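Local coordinates for actin depolymerization factor 2 (Plasmodium berghei, PDB 2XFA), which probably binds actin and promotes its depolymerisation, as a malaria-parasite member of the ADF/cofilin family, at residues Ile95-Gly100 with Asn135-Glu140. Sequence-based numbering, arbitrary orientation.
Sequences IFWSPG and NEFEEE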
ATOM      1  N   ILE A  95       1.729  -2.141   1.922  1.00 26.04           N
ATOM      2  CA  ILE A  95       1.070  -3.379   1.535  1.00 33.88           C
ATOM      3  C   ILE A  95       1.433  -3.699   0.110  1.00 36.83           C
ATOM      4  O   ILE A  95       1.307  -2.859  -0.773  1.00 33.81           O
ATOM      5  CB  ILE A  95      -0.458  -3.241   1.634  1.00 32.99           C
ATOM      6  CG1 ILE A  95      -0.850  -2.860   3.061  1.00 33.66           C
ATOM      7  CG2 ILE A  95      -1.169  -4.522   1.151  1.00 41.86           C
ATOM      8  CD1 ILE A  95      -2.222  -2.177   3.137  1.00 36.99           C
ATOM      9  N   PHE A  96       1.916  -4.907  -0.101  1.00 35.39           N
ATOM     10  CA  PHE A  96       2.188  -5.381  -1.436  1.00 26.25           C
ATOM     11  C   PHE A  96       1.036  -6.313  -1.816  1.00 28.45           C
ATOM     12  O   PHE A  96       0.930  -7.452  -1.325  1.00 30.35           O
ATOM     13  CB  PHE A  96       3.540  -6.088  -1.496  1.00 25.51           C
ATOM     14  CG  PHE A  96       3.841  -6.751  -2.821  1.00 32.73           C
ATOM     15  CD1 PHE A  96       3.262  -6.291  -4.009  1.00 32.19           C
ATOM     16  CD2 PHE A  96       4.721  -7.821  -2.877  1.00 33.73           C
ATOM     17  CE1 PHE A  96       3.552  -6.914  -5.214  1.00 34.77           C
ATOM     18  CE2 PHE A  96       5.012  -8.451  -4.081  1.00 42.37           C
ATOM     19  CZ  PHE A  96       4.443  -8.004  -5.249  1.00 38.90           C
ATOM     20  N   TRP A  97       0.166  -5.793  -2.672  1.00 26.45           N
ATOM     21  CA  TRP A  97      -0.966  -6.553  -3.229  1.00 28.64           C
ATOM     22  C   TRP A  97      -0.489  -7.314  -4.444  1.00 31.64           C
ATOM     23  O   TRP A  97      -0.079  -6.718  -5.453  1.00 28.04           O
ATOM     24  CB  TRP A  97      -2.056  -5.592  -3.644  1.00 23.32           C
ATOM     25  CG  TRP A  97      -3.232  -6.204  -4.396  1.00 25.43           C
ATOM     26  CD1 TRP A  97      -3.691  -5.814  -5.621  1.00 24.10           C
ATOM     27  CD2 TRP A  97      -4.094  -7.277  -3.975  1.00 29.33           C
ATOM     28  NE1 TRP A  97      -4.803  -6.568  -5.991  1.00 25.47           N
ATOM     29  CE2 TRP A  97      -5.060  -7.480  -5.010  1.00 31.52           C
ATOM     30  CE3 TRP A  97      -4.160  -8.072  -2.835  1.00 27.58           C
ATOM     31  CZ2 TRP A  97      -6.070  -8.454  -4.928  1.00 28.56           C
ATOM     32  CZ3 TRP A  97      -5.147  -9.050  -2.757  1.00 29.48           C
ATOM     33  CH2 TRP A  97      -6.088  -9.233  -3.803  1.00 35.81           C
ATOM     34  N   SER A  98      -0.503  -8.632  -4.323  1.00 31.40           N
ATOM     35  CA  SER A  98      -0.027  -9.493  -5.376  1.00 32.75           C
ATOM     36  C   SER A  98      -0.984 -10.657  -5.592  1.00 34.21           C
ATOM     37  O   SER A  98      -0.765 -11.744  -5.059  1.00 35.68           O
ATOM     38  CB  SER A  98       1.374 -10.022  -5.025  1.00 41.29           C
ATOM     39  OG  SER A  98       1.924 -10.763  -6.101  1.00 45.25           O
ATOM     40  N   PRO A  99      -2.053 -10.439  -6.382  1.00 38.48           N
ATOM     41  CA  PRO A  99      -3.087 -11.473  -6.554  1.00 32.32           C
ATOM     42  C   PRO A  99      -2.670 -12.571  -7.512  1.00 40.00           C
ATOM     43  O   PRO A  99      -1.799 -12.380  -8.365  1.00 40.40           O
ATOM     44  CB  PRO A  99      -4.294 -10.698  -7.129  1.00 31.38           C
ATOM     45  CG  PRO A  99      -3.713  -9.569  -7.860  1.00 31.85           C
ATOM     46  CD  PRO A  99      -2.371  -9.208  -7.130  1.00 34.18           C
ATOM     47  N   GLY A 100      -3.316 -13.719  -7.368  1.00 43.18           N
ATOM     48  CA  GLY A 100      -2.985 -14.896  -8.146  1.00 46.46           C
ATOM     49  C   GLY A 100      -3.230 -14.787  -9.635  1.00 53.58           C
ATOM     50  O   GLY A 100      -2.531 -15.438 -10.414  1.00 61.38           O
ATOM     51  N   ASN A 135     -11.810 -11.022  -3.150  1.00 30.60           N
ATOM     52  CA  ASN A 135     -12.927 -11.257  -2.221  1.00 33.60           C
ATOM     53  C   ASN A 135     -12.560 -11.359  -0.734  1.00 49.95           C
ATOM     54  O   ASN A 135     -13.418 -11.170   0.138  1.00 43.80           O
ATOM     55  CB  ASN A 135     -13.679 -12.540  -2.588  1.00 36.64           C
ATOM     56  CG  ASN A 135     -14.487 -12.382  -3.844  1.00 56.70           C
ATOM     57  OD1 ASN A 135     -14.746 -11.260  -4.294  1.00 46.83           O
ATOM     58  ND2 ASN A 135     -14.882 -13.500  -4.431  1.00 58.93           N
ATOM     59  N   GLU A 136     -11.308 -11.699  -0.434  1.00 49.78           N
ATOM     60  CA  GLU A 136     -10.902 -11.825   0.968  1.00 55.06           C
ATOM     61  C   GLU A 136      -9.926 -10.728   1.384  1.00 42.59           C
ATOM     62  O   GLU A 136      -9.563 -10.645   2.544  1.00 42.84           O
ATOM     63  CB  GLU A 136     -10.302 -13.199   1.265  1.00 62.00           C
ATOM     64  CG  GLU A 136     -11.276 -14.343   1.127  1.00 76.99           C
ATOM     65  CD  GLU A 136     -10.925 -15.248  -0.032  1.00 93.60           C
ATOM     66  OE1 GLU A 136     -11.815 -15.502  -0.872  1.00100.15           O
ATOM     67  OE2 GLU A 136      -9.756 -15.691  -0.109  1.00 97.43           O
ATOM     68  N   PHE A 137      -9.532  -9.879   0.436  1.00 36.57           N
ATOM     69  CA  PHE A 137      -8.617  -8.785   0.742  1.00 38.90           C
ATOM     70  C   PHE A 137      -8.997  -8.126   2.084  1.00 38.59           C
ATOM     71  O   PHE A 137      -8.214  -8.070   3.013  1.00 37.79           O
ATOM     72  CB  PHE A 137      -8.604  -7.745  -0.386  1.00 27.91           C
ATOM     73  CG  PHE A 137      -7.670  -6.573  -0.124  1.00 38.45           C
ATOM     74  CD1 PHE A 137      -8.145  -5.384   0.401  1.00 40.77           C
ATOM     75  CD2 PHE A 137      -6.313  -6.683  -0.381  1.00 36.84           C
ATOM     76  CE1 PHE A 137      -7.286  -4.306   0.659  1.00 35.69           C
ATOM     77  CE2 PHE A 137      -5.442  -5.613  -0.122  1.00 37.14           C
ATOM     78  CZ  PHE A 137      -5.943  -4.421   0.392  1.00 36.91           C
ATOM     79  N   GLU A 138     -10.228  -7.658   2.165  1.00 37.16           N
ATOM     80  CA  GLU A 138     -10.703  -6.828   3.262  1.00 46.64           C
ATOM     81  C   GLU A 138     -10.641  -7.568   4.586  1.00 44.29           C
ATOM     82  O   GLU A 138     -10.207  -7.009   5.582  1.00 42.57           O
ATOM     83  CB  GLU A 138     -12.140  -6.389   2.960  1.00 61.16           C
ATOM     84  CG  GLU A 138     -12.672  -5.218   3.757  1.00 78.28           C
ATOM     85  CD  GLU A 138     -14.098  -4.831   3.321  1.00 93.45           C
ATOM     86  OE1 GLU A 138     -14.242  -4.089   2.322  1.00 91.16           O
ATOM     87  OE2 GLU A 138     -15.076  -5.278   3.972  1.00 97.16           O
ATOM     88  N   GLU A 139     -11.064  -8.827   4.603  1.00 37.46           N
ATOM     89  CA  GLU A 139     -11.036  -9.592   5.850  1.00 48.58           C
ATOM     90  C   GLU A 139      -9.612  -9.971   6.250  1.00 34.23           C
ATOM     91  O   GLU A 139      -9.253  -9.977   7.418  1.00 37.51           O
ATOM     92  CB  GLU A 139     -11.899 -10.850   5.733  1.00 59.59           C
ATOM     93  CG  GLU A 139     -11.800 -11.740   6.963  1.00 71.81           C
ATOM     94  CD  GLU A 139     -12.934 -12.757   7.080  1.00 86.22           C
ATOM     95  OE1 GLU A 139     -13.407 -13.260   6.031  1.00 82.38           O
ATOM     96  OE2 GLU A 139     -13.337 -13.059   8.234  1.00 86.73           O
ATOM     97  N   GLU A 140      -8.790 -10.280   5.262  1.00 46.70           N
ATOM     98  CA  GLU A 140      -7.436 -10.701   5.539  1.00 49.02           C
ATOM     99  C   GLU A 140      -6.617  -9.534   6.094  1.00 43.72           C
ATOM    100  O   GLU A 140      -5.933  -9.672   7.093  1.00 39.09           O
ATOM    101  CB  GLU A 140      -6.783 -11.275   4.279  1.00 53.25           C
ATOM    102  CG  GLU A 140      -5.782 -12.366   4.593  1.00 61.51           C
ATOM    103  CD  GLU A 140      -5.285 -13.109   3.364  1.00 69.41           C
ATOM    104  OE1 GLU A 140      -5.806 -14.222   3.086  1.00 69.85           O
ATOM    105  OE2 GLU A 140      -4.359 -12.589   2.699  1.00 64.57           O
TER
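Trp-97 donates its NE1 hydrogen to the backbone carbonyl of Lys-68, and this bond helps to fix the rotation of the indole that Phe-137 meets from the helix. The two rings form a T-shaped, edge-to-face pair: the edge of Phe-137 is directed at the face of the six-membered ring of Trp-97, with centroids 5.2 Å apart and planes at 85°. Contact is made at one corner, where CD2 of Phe-137 comes to 3.5 Å from CE3 of Trp-97 and to 3.6 Å from its CZ3. CE2 of Phe-137 sits a little further back, 3.9 Å from CE3 of Trp-97. On the other side of the indole plane is Pro-99, whose CD stands 3.7 Å above the Trp-97 ring near its rim, so the two residues approach the indole from opposite sides of its plane. The CB of Phe-137 already points toward the strand, and with CG anti to the backbone N (chi1 180°) the ring carries on from the first turn of the helix to the indole. Ile-95 approaches Phe-137 more loosely, its CG2 4.6 Å from CE2 of that ring. Leu-67 and Ile-130 touch both aromatic side chains, and Lys-64 of helix 56-65 also lies against Phe-137; the pair is buried. The aromatic pair thus joins the end of strand 89-97 to the start of the C-terminal helix 137-146, a helix-on-sheet packing that belongs to the ADF/cofilin fold.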